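Local coordinates for protein diol-dehydratase (Roseburia inulinivorans, PDB 5I2A) that dehydrates 1,2-propanediol, most likely as a B12-independent lyase of the glycyl radical enzyme family, at residues P296-D301 and L307-A312; K252-F257 and F262-Q267; C318-L323 and F365-A370. All blocks are in the same frame, centred on the assembly; numbering follows the deposited sequence.

Contact 1 (P296-D301 and L307-A312); sequences PYYEKD and LTREYA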
loop_
_atom_site.group_PDB
_atom_site.type_symbol
_atom_site.label_atom_id
_atom_site.label_comp_id
_atom_site.label_asym_id
_atom_site.label_seq_id
_atom_site.Cartn_x
_atom_site.Cartn_y
_atom_site.Cartn_z
ATOM N N PRO A 296 13.818 4.943 39.109
ATOM C CA PRO A 296 13.354 6.205 39.702
ATOM C C PRO A 296 12.041 6.061 40.473
ATOM O O PRO A 296 11.854 6.743 41.473
ATOM C CB PRO A 296 13.163 7.120 38.480
ATOM C CG PRO A 296 14.093 6.587 37.469
ATOM C CD PRO A 296 14.070 5.093 37.663
ATOM N N TYR A 297 11.165 5.169 40.023
ATOM C CA TYR A 297 9.881 4.957 40.683
ATOM C C TYR A 297 10.066 4.187 41.981
ATOM O O TYR A 297 9.384 4.439 42.966
ATOM C CB TYR A 297 8.909 4.238 39.734
ATOM C CG TYR A 297 8.761 5.039 38.470
ATOM C CD1 TYR A 297 9.623 4.838 37.397
ATOM C CD2 TYR A 297 7.830 6.066 38.387
ATOM C CE1 TYR A 297 9.537 5.613 36.260
ATOM C CE2 TYR A 297 7.726 6.841 37.246
ATOM C CZ TYR A 297 8.577 6.607 36.185
ATOM O OH TYR A 297 8.488 7.380 35.054
ATOM N N TYR A 298 11.019 3.268 41.985
ATOM C CA TYR A 298 11.342 2.537 43.193
ATOM C C TYR A 298 11.968 3.471 44.233
ATOM O O TYR A 298 11.534 3.520 45.379
ATOM C CB TYR A 298 12.288 1.395 42.872
ATOM C CG TYR A 298 12.877 0.727 44.087
ATOM C CD1 TYR A 298 12.123 -0.157 44.842
ATOM C CD2 TYR A 298 14.197 0.961 44.472
ATOM C CE1 TYR A 298 12.650 -0.784 45.954
ATOM C CE2 TYR A 298 14.739 0.328 45.591
ATOM C CZ TYR A 298 13.952 -0.544 46.323
ATOM O OH TYR A 298 14.453 -1.180 47.430
ATOM N N GLU A 299 12.981 4.216 43.812
ATOM C CA GLU A 299 13.727 5.072 44.716
ATOM C C GLU A 299 12.838 6.116 45.396
ATOM O O GLU A 299 12.941 6.330 46.596
ATOM C CB GLU A 299 14.863 5.758 43.971
ATOM C CG GLU A 299 15.722 6.628 44.862
ATOM C CD GLU A 299 16.935 7.181 44.150
ATOM O OE1 GLU A 299 16.761 7.875 43.128
ATOM O OE2 GLU A 299 18.064 6.915 44.613
ATOM N N LYS A 300 11.952 6.745 44.634
ATOM C CA LYS A 300 11.096 7.781 45.190
ATOM C C LYS A 300 10.158 7.236 46.263
ATOM O O LYS A 300 10.032 7.824 47.334
ATOM C CB LYS A 300 10.287 8.457 44.089
ATOM C CG LYS A 300 9.357 9.544 44.598
ATOM C CD LYS A 300 8.591 10.200 43.463
ATOM C CE LYS A 300 7.432 11.020 43.998
ATOM N NZ LYS A 300 6.739 11.765 42.913
ATOM N N ASP A 301 9.500 6.119 45.969
ATOM C CA ASP A 301 8.630 5.447 46.931
ATOM C C ASP A 301 9.373 5.089 48.209
ATOM O O ASP A 301 8.859 5.262 49.309
ATOM C CB ASP A 301 8.045 4.170 46.326
ATOM C CG ASP A 301 6.635 4.349 45.837
ATOM O OD1 ASP A 301 6.288 5.486 45.449
ATOM O OD2 ASP A 301 5.883 3.352 45.824
ATOM N N LEU A 307 7.116 2.602 50.729
ATOM C CA LEU A 307 7.383 1.300 50.131
ATOM C C LEU A 307 8.483 0.580 50.893
ATOM O O LEU A 307 9.491 1.179 51.213
ATOM C CB LEU A 307 7.788 1.464 48.658
ATOM C CG LEU A 307 8.258 0.223 47.887
ATOM C CD1 LEU A 307 7.106 -0.731 47.620
ATOM C CD2 LEU A 307 8.931 0.622 46.578
ATOM N N THR A 308 8.299 -0.706 51.169
ATOM C CA THR A 308 9.384 -1.506 51.734
ATOM C C THR A 308 10.106 -2.313 50.667
ATOM O O THR A 308 9.544 -2.598 49.603
ATOM C CB THR A 308 8.877 -2.490 52.801
ATOM O OG1 THR A 308 7.936 -3.388 52.211
ATOM C CG2 THR A 308 8.213 -1.752 53.960
ATOM N N ARG A 309 11.342 -2.697 50.958
ATOM C CA ARG A 309 12.074 -3.596 50.082
ATOM C C ARG A 309 11.307 -4.908 49.891
ATOM O O ARG A 309 11.281 -5.480 48.799
ATOM C CB ARG A 309 13.470 -3.862 50.635
ATOM C CG ARG A 309 14.420 -2.679 50.454
ATOM C CD ARG A 309 15.744 -2.893 51.155
ATOM N NE ARG A 309 16.783 -3.378 50.250
ATOM C CZ ARG A 309 17.345 -4.572 50.357
ATOM N NH1 ARG A 309 16.960 -5.377 51.327
ATOM N NH2 ARG A 309 18.289 -4.958 49.511
ATOM N N GLU A 310 10.659 -5.365 50.950
ATOM C CA GLU A 310 9.972 -6.645 50.901
ATOM C C GLU A 310 8.788 -6.597 49.935
ATOM O O GLU A 310 8.548 -7.548 49.193
ATOM C CB GLU A 310 9.492 -7.071 52.299
ATOM C CG GLU A 310 10.588 -7.584 53.226
ATOM C CD GLU A 310 11.581 -6.501 53.597
ATOM O OE1 GLU A 310 12.796 -6.779 53.629
ATOM O OE2 GLU A 310 11.138 -5.365 53.843
ATOM N N TYR A 311 8.040 -5.503 49.959
ATOM C CA TYR A 311 6.869 -5.391 49.099
ATOM C C TYR A 311 7.287 -5.164 47.652
ATOM O O TYR A 311 6.651 -5.681 46.728
ATOM C CB TYR A 311 5.949 -4.262 49.557
ATOM C CG TYR A 311 4.634 -4.245 48.810
ATOM C CD1 TYR A 311 3.775 -5.337 48.858
ATOM C CD2 TYR A 311 4.252 -3.142 48.058
ATOM C CE1 TYR A 311 2.569 -5.330 48.186
ATOM C CE2 TYR A 311 3.046 -3.127 47.379
ATOM C CZ TYR A 311 2.215 -4.223 47.445
ATOM O OH TYR A 311 1.030 -4.219 46.765
ATOM N N ALA A 312 8.352 -4.390 47.470
ATOM C CA ALA A 312 8.923 -4.179 46.147
ATOM C C ALA A 312 9.346 -5.510 45.522
ATOM O O ALA A 312 9.076 -5.757 44.352
ATOM C CB ALA A 312 10.104 -3.228 46.213
HETATM O O HOH W 1 16.685 -0.730 48.557
#
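Tyr298 overlaps the methyl of Ala312 with one edge of its phenol ring: CE1 lies 3.5 Å from Ala312 CB, and the methyl sits near the ring plane, not over a face. The neighbouring edge atom, Tyr298 CD1, meets the CD2 branch of Leu307 at 3.7 Å, here from an oblique angle. With CG anti to the backbone N (chi1 170°), the ring leaves helix 295-303 toward the first turn of helix 309-323, which carries the phenol oxygen as far as Arg309. There Tyr298 OH touches the aliphatic CG of Arg309 at 3.4 Å. The two polar ends join through one water, 2.5 Å from Tyr298 OH and 3.1 Å from Arg309 NE, which donates to it. This water lies at the edge of both the ring and the guanidinium, in plane with each, although those planes are 65° apart. Nearer the turn, Asp301 CB and Leu307 CB meet at 3.6 Å, their side chains crossing at about a right angle. The carboxylate of Asp301 is engaged elsewhere, its OD2 accepting from the backbone N of Phe262. Phe262 also meets the Tyr298 ring edge-to-face, while Met366 of helix 362-374 touches both Tyr298 and Ala312. Thr308 is the N-cap of helix 309-323: its OG1 accepts from Tyr311 N at 3.1 Å, with an N-H...O angle of 154°. Between the two segments the contact is mainly apolar; polarity enters where Tyr298 OH reaches Arg309, and a shared water couples phenol to guanidinium without a direct bond.

Contact 2 (K252-F257 and F262-Q267); sequences KNVPEF and FQEACQ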
loop_
_atom_site.group_PDB
_atom_site.type_symbol
_atom_site.label_atom_id
_atom_site.label_comp_id
_atom_site.label_asym_id
_atom_site.label_seq_id
_atom_site.Cartn_x
_atom_site.Cartn_y
_atom_site.Cartn_z
ATOM N N LYS A 252 -6.953 2.647 37.675
ATOM C CA LYS A 252 -7.591 3.892 37.257
ATOM C C LYS A 252 -6.571 4.963 36.903
ATOM O O LYS A 252 -6.907 5.927 36.234
ATOM C CB LYS A 252 -8.514 4.445 38.346
ATOM C CG LYS A 252 -9.838 3.736 38.512
ATOM C CD LYS A 252 -10.622 4.422 39.634
ATOM C CE LYS A 252 -11.715 3.539 40.191
ATOM N NZ LYS A 252 -12.881 3.427 39.271
ATOM N N ASN A 253 -5.333 4.808 37.368
ATOM C CA ASN A 253 -4.303 5.808 37.088
ATOM C C ASN A 253 -3.360 5.408 35.957
ATOM O O ASN A 253 -2.960 6.257 35.162
ATOM C CB ASN A 253 -3.477 6.113 38.344
ATOM C CG ASN A 253 -2.815 7.488 38.289
ATOM O OD1 ASN A 253 -3.505 8.505 38.177
ATOM N ND2 ASN A 253 -1.483 7.530 38.391
ATOM N N VAL A 254 -2.990 4.132 35.886
ATOM C CA VAL A 254 -2.010 3.710 34.882
ATOM C C VAL A 254 -2.601 2.661 33.931
ATOM O O VAL A 254 -3.434 1.856 34.316
ATOM C CB VAL A 254 -0.694 3.177 35.536
ATOM C CG1 VAL A 254 0.025 4.292 36.294
ATOM C CG2 VAL A 254 -0.956 1.987 36.433
ATOM N N PRO A 255 -2.163 2.673 32.667
ATOM C CA PRO A 255 -1.082 3.499 32.141
ATOM C C PRO A 255 -1.533 4.836 31.537
ATOM O O PRO A 255 -0.734 5.456 30.845
ATOM C CB PRO A 255 -0.482 2.596 31.065
ATOM C CG PRO A 255 -1.651 1.892 30.528
ATOM C CD PRO A 255 -2.629 1.704 31.661
ATOM N N GLU A 256 -2.754 5.284 31.811
ATOM C CA GLU A 256 -3.199 6.578 31.296
ATOM C C GLU A 256 -2.278 7.712 31.750
ATOM O O GLU A 256 -1.858 8.547 30.944
ATOM C CB GLU A 256 -4.645 6.892 31.711
ATOM C CG GLU A 256 -5.066 8.328 31.311
ATOM C CD GLU A 256 -6.558 8.574 31.391
ATOM O OE1 GLU A 256 -7.266 7.838 32.115
ATOM O OE2 GLU A 256 -7.027 9.504 30.711
ATOM N N PHE A 257 -1.933 7.708 33.033
ATOM C CA PHE A 257 -1.174 8.800 33.630
ATOM C C PHE A 257 0.216 8.359 34.066
ATOM O O PHE A 257 0.479 7.163 34.163
ATOM C CB PHE A 257 -1.960 9.377 34.818
ATOM C CG PHE A 257 -3.280 9.979 34.424
ATOM C CD1 PHE A 257 -3.326 11.165 33.707
ATOM C CD2 PHE A 257 -4.472 9.359 34.763
ATOM C CE1 PHE A 257 -4.543 11.726 33.336
ATOM C CE2 PHE A 257 -5.689 9.913 34.397
ATOM C CZ PHE A 257 -5.722 11.097 33.678
ATOM N N PHE A 262 5.663 2.732 43.017
ATOM C CA PHE A 262 6.351 1.599 42.439
ATOM C C PHE A 262 5.318 0.596 41.935
ATOM O O PHE A 262 5.491 0.022 40.868
ATOM C CB PHE A 262 7.313 0.937 43.431
ATOM C CG PHE A 262 8.140 -0.165 42.825
ATOM C CD1 PHE A 262 9.047 0.110 41.811
ATOM C CD2 PHE A 262 8.008 -1.474 43.257
ATOM C CE1 PHE A 262 9.812 -0.905 41.242
ATOM C CE2 PHE A 262 8.771 -2.496 42.698
ATOM C CZ PHE A 262 9.675 -2.206 41.686
ATOM N N GLN A 263 4.236 0.390 42.684
ATOM C CA GLN A 263 3.231 -0.557 42.221
ATOM C C GLN A 263 2.571 -0.043 40.923
ATOM O O GLN A 263 2.285 -0.830 40.019
ATOM C CB GLN A 263 2.165 -0.833 43.286
ATOM C CG GLN A 263 1.050 -1.753 42.765
ATOM C CD GLN A 263 0.217 -2.389 43.869
ATOM O OE1 GLN A 263 0.495 -2.214 45.049
ATOM N NE2 GLN A 263 -0.829 -3.110 43.480
ATOM N N GLU A 264 2.334 1.264 40.834
ATOM C CA GLU A 264 1.782 1.845 39.602
ATOM C C GLU A 264 2.750 1.648 38.426
ATOM O O GLU A 264 2.321 1.308 37.328
ATOM C CB GLU A 264 1.457 3.323 39.790
ATOM C CG GLU A 264 0.119 3.539 40.490
ATOM C CD GLU A 264 -0.335 4.994 40.528
ATOM O OE1 GLU A 264 0.307 5.870 39.902
ATOM O OE2 GLU A 264 -1.361 5.251 41.183
ATOM N N ALA A 265 4.044 1.831 38.671
ATOM C CA ALA A 265 5.055 1.593 37.656
ATOM C C ALA A 265 5.028 0.135 37.208
ATOM O O ALA A 265 5.069 -0.140 36.018
ATOM C CB ALA A 265 6.431 1.971 38.166
ATOM N N CYS A 266 4.926 -0.791 38.161
ATOM C CA CYS A 266 4.876 -2.219 37.850
ATOM C C CYS A 266 3.647 -2.586 37.025
ATOM O O CYS A 266 3.743 -3.355 36.060
ATOM C CB CYS A 266 4.881 -3.063 39.131
ATOM S SG CYS A 266 6.461 -3.090 39.973
ATOM N N GLN A 267 2.497 -2.055 37.426
ATOM C CA GLN A 267 1.242 -2.352 36.760
ATOM C C GLN A 267 1.205 -1.732 35.370
ATOM O O GLN A 267 0.707 -2.345 34.440
ATOM C CB GLN A 267 0.057 -1.850 37.583
ATOM C CG GLN A 267 -1.311 -2.187 37.002
ATOM C CD GLN A 267 -1.557 -3.664 36.890
ATOM O OE1 GLN A 267 -1.763 -4.365 37.898
ATOM N NE2 GLN A 267 -1.540 -4.162 35.657
#
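Glu264 is where helix 262-279 first meets segment 252-257, and it does so with both its side chain and its backbone. Its CG stands anti to the carbonyl carbon (chi1 -81°) and the chain runs extended beyond, which takes the carboxylate to Asn253. Asn253 ND2 donates to Glu264 OE1 at 2.9 Å. The bond is bent, with an N-H...O angle of 135°, and the donor approaches from above the carboxylate, 43° out of its plane. Asn253 has two conformers, so this geometry belongs to one of them. The other oxygen, Glu264 OE2, lies 3.6 Å from Asn253 CB, so the carboxylate rests across the base of the asparagine as well as its amide. OE1 has a second donor in the backbone N of Glu260. Closer to the backbone of Glu264, the two methyls of Val254 divide the work: the CG1 branch packs on Glu264 CB at 3.9 Å, and the CG2 branch comes within 3.5 Å of Glu264 O. One turn after Glu264, Gln267 returns to the interface, with its CB 4.1 Å from Val254 CG2. Its chain then bends, and the amide NE2 donates to Val75 O. On the opposing segment a cis peptide before Pro255 shapes the turn after Val254, and Phe257 N donates to Asn253 O at 2.8 Å. In this conformer, two N-H donors on OE1 would probably favour the ionised carboxylate of Glu264, while the valine supplies the apolar fit beside it.

Contact 3 (C318-L323 and F365-A370); sequences CIWVKL and FMCITA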
loop_
_atom_site.group_PDB
_atom_site.type_symbol
_atom_site.label_atom_id
_atom_site.label_comp_id
_atom_site.label_asym_id
_atom_site.label_seq_id
_atom_site.Cartn_x
_atom_site.Cartn_y
_atom_site.Cartn_z
ATOM N N CYS A 318 5.831 -10.970 41.435
ATOM C CA CYS A 318 4.527 -11.096 40.794
ATOM C C CYS A 318 4.626 -10.861 39.272
ATOM O O CYS A 318 3.985 -11.561 38.491
ATOM C CB CYS A 318 3.522 -10.130 41.427
ATOM S SG CYS A 318 2.836 -10.701 43.040
ATOM N N ILE A 319 5.438 -9.890 38.862
ATOM C CA ILE A 319 5.647 -9.628 37.438
ATOM C C ILE A 319 6.342 -10.815 36.763
ATOM O O ILE A 319 5.958 -11.207 35.669
ATOM C CB ILE A 319 6.454 -8.343 37.214
ATOM C CG1 ILE A 319 5.606 -7.136 37.603
ATOM C CG2 ILE A 319 6.931 -8.217 35.745
ATOM C CD1 ILE A 319 6.369 -5.853 37.601
ATOM N N TRP A 320 7.327 -11.402 37.442
ATOM C CA TRP A 320 8.004 -12.584 36.926
ATOM C C TRP A 320 6.983 -13.695 36.703
ATOM O O TRP A 320 7.011 -14.369 35.670
ATOM C CB TRP A 320 9.104 -13.027 37.878
ATOM C CG TRP A 320 10.517 -12.540 37.580
ATOM C CD1 TRP A 320 11.663 -13.296 37.590
ATOM C CD2 TRP A 320 10.926 -11.209 37.212
ATOM N NE1 TRP A 320 12.749 -12.514 37.290
ATOM C CE2 TRP A 320 12.330 -11.233 37.053
ATOM C CE3 TRP A 320 10.248 -10.000 37.018
ATOM C CZ2 TRP A 320 13.062 -10.099 36.711
ATOM C CZ3 TRP A 320 10.984 -8.875 36.677
ATOM C CH2 TRP A 320 12.372 -8.935 36.526
ATOM N N VAL A 321 6.058 -13.872 37.644
ATOM C CA VAL A 321 5.029 -14.896 37.452
ATOM C C VAL A 321 4.151 -14.566 36.239
ATOM O O VAL A 321 3.912 -15.417 35.385
ATOM C CB VAL A 321 4.140 -15.075 38.708
ATOM C CG1 VAL A 321 2.976 -16.006 38.411
ATOM C CG2 VAL A 321 4.974 -15.626 39.864
ATOM N N LYS A 322 3.700 -13.322 36.162
ATOM C CA LYS A 322 2.860 -12.891 35.057
ATOM C C LYS A 322 3.526 -13.110 33.695
ATOM O O LYS A 322 2.873 -13.531 32.754
ATOM C CB LYS A 322 2.465 -11.420 35.234
ATOM C CG LYS A 322 1.370 -11.197 36.291
ATOM C CD LYS A 322 -0.044 -11.131 35.674
ATOM C CE LYS A 322 -0.482 -12.460 35.075
ATOM N NZ LYS A 322 -1.921 -12.517 34.703
ATOM N N LEU A 323 4.827 -12.849 33.605
ATOM C CA LEU A 323 5.563 -13.061 32.362
ATOM C C LEU A 323 5.467 -14.509 31.872
ATOM O O LEU A 323 5.601 -14.757 30.682
ATOM C CB LEU A 323 7.028 -12.653 32.530
ATOM C CG LEU A 323 7.272 -11.135 32.513
ATOM C CD1 LEU A 323 8.611 -10.774 33.169
ATOM C CD2 LEU A 323 7.236 -10.604 31.076
ATOM N N PHE A 365 19.910 -6.223 41.543
ATOM C CA PHE A 365 19.958 -7.414 42.397
ATOM C C PHE A 365 18.572 -8.031 42.569
ATOM O O PHE A 365 18.429 -9.249 42.568
ATOM C CB PHE A 365 20.565 -7.079 43.770
ATOM C CG PHE A 365 22.014 -6.675 43.705
ATOM C CD1 PHE A 365 23.019 -7.623 43.754
ATOM C CD2 PHE A 365 22.368 -5.353 43.568
ATOM C CE1 PHE A 365 24.344 -7.248 43.677
ATOM C CE2 PHE A 365 23.693 -4.978 43.493
ATOM C CZ PHE A 365 24.681 -5.926 43.537
ATOM N N MET A 366 17.547 -7.198 42.705
ATOM C CA MET A 366 16.212 -7.721 42.982
ATOM C C MET A 366 15.633 -8.496 41.793
ATOM O O MET A 366 14.852 -9.422 41.985
ATOM C CB MET A 366 15.285 -6.588 43.407
ATOM C CG MET A 366 15.706 -6.010 44.782
ATOM S SD MET A 366 15.004 -4.403 45.190
ATOM C CE MET A 366 13.295 -4.877 45.301
ATOM N N CYS A 367 16.046 -8.138 40.577
ATOM C CA CYS A 367 15.642 -8.887 39.384
ATOM C C CYS A 367 16.250 -10.292 39.398
ATOM O O CYS A 367 15.593 -11.273 39.067
ATOM C CB CYS A 367 16.046 -8.127 38.117
ATOM S SG CYS A 367 15.098 -6.604 37.845
ATOM N N ILE A 368 17.508 -10.387 39.798
ATOM C CA ILE A 368 18.149 -11.685 39.937
ATOM C C ILE A 368 17.444 -12.530 41.023
ATOM O O ILE A 368 17.201 -13.721 40.849
ATOM C CB ILE A 368 19.639 -11.527 40.274
ATOM C CG1 ILE A 368 20.373 -10.853 39.115
ATOM C CG2 ILE A 368 20.264 -12.872 40.573
ATOM C CD1 ILE A 368 21.831 -10.552 39.394
ATOM N N THR A 369 17.088 -11.889 42.127
ATOM C CA THR A 369 16.403 -12.574 43.220
ATOM C C THR A 369 15.043 -13.078 42.748
ATOM O O THR A 369 14.622 -14.187 43.093
ATOM C CB THR A 369 16.232 -11.648 44.448
ATOM O OG1 THR A 369 17.516 -11.343 45.010
ATOM C CG2 THR A 369 15.375 -12.315 45.522
ATOM N N ALA A 370 14.358 -12.269 41.952
ATOM C CA ALA A 370 13.034 -12.650 41.488
ATOM C C ALA A 370 13.100 -13.917 40.628
ATOM O O ALA A 370 12.239 -14.783 40.731
ATOM C CB ALA A 370 12.372 -11.504 40.725
#
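The methyl of Ala370 stands almost exactly above the five-membered ring of Trp320, a CH-pi contact in which CB lies 3.5 Å from the ring centroid and only 5° off the ring normal. Such closeness is matched in the backbones, for the CA atoms of Trp320 and Ala370 are 6.8 Å apart. The indole also reaches main-chain atoms: Trp320 CD1 comes to 3.4 Å from Ala370 C. A chi1 of -96°, well off the staggered value, swings the indole across helix 362-374 and lays its pyrrole portion against this methyl. The six-membered ring extends along the same helix to Cys367, one turn earlier. Trp320 CZ2 meets Cys367 CB at 3.8 Å, and Trp320 CH2 lies at the same 3.8 Å from Cys367 SG. That sulfur is 5.0 Å from the centroid of the six-membered ring and 65° off its normal, so the sulfur-aromatic contact is oblique. Trp320 NE1 passes 3.6 Å from Cys367 O, but its hydrogen bond goes to Ser371 OG, next along the helix. This bond and the two packing contacts together fix the rotation of the buried indole. Trp320 touches Pro379 as well, just before strand 380-385. Strands 346-350 and 380-385 are parallel neighbours joined through helix 362-374, a beta-alpha-beta crossover whose helix is packed here by helix 309-323. With strand 409-412 they make a parallel run, consistent with part of one parallel half of the ten-stranded alpha/beta barrel known in glycyl radical enzymes.

Overall arrangement
The three contacts form one continuous, mostly helical cluster on the same side of the chain's centre. Contact 1 lies about 14 Å, centre to centre, from each of contacts 2 and 3, which are about 18 Å apart. Contacts 1 and 2 are joined by a probable hydrogen bond of 2.7 Å between Tyr311 OH and Gln263 OE1. Helix 309-323 serves contacts 1 and 3, and Ala312 CB meets Met366 CE at 3.7 Å. Cys266 CB touches Ile319 CD1 at 3.5 Å between contacts 2 and 3. The centre of contact 3 lies nearest the chain's centre, about 20 Å away, against 29 and 32 Å for contacts 2 and 1.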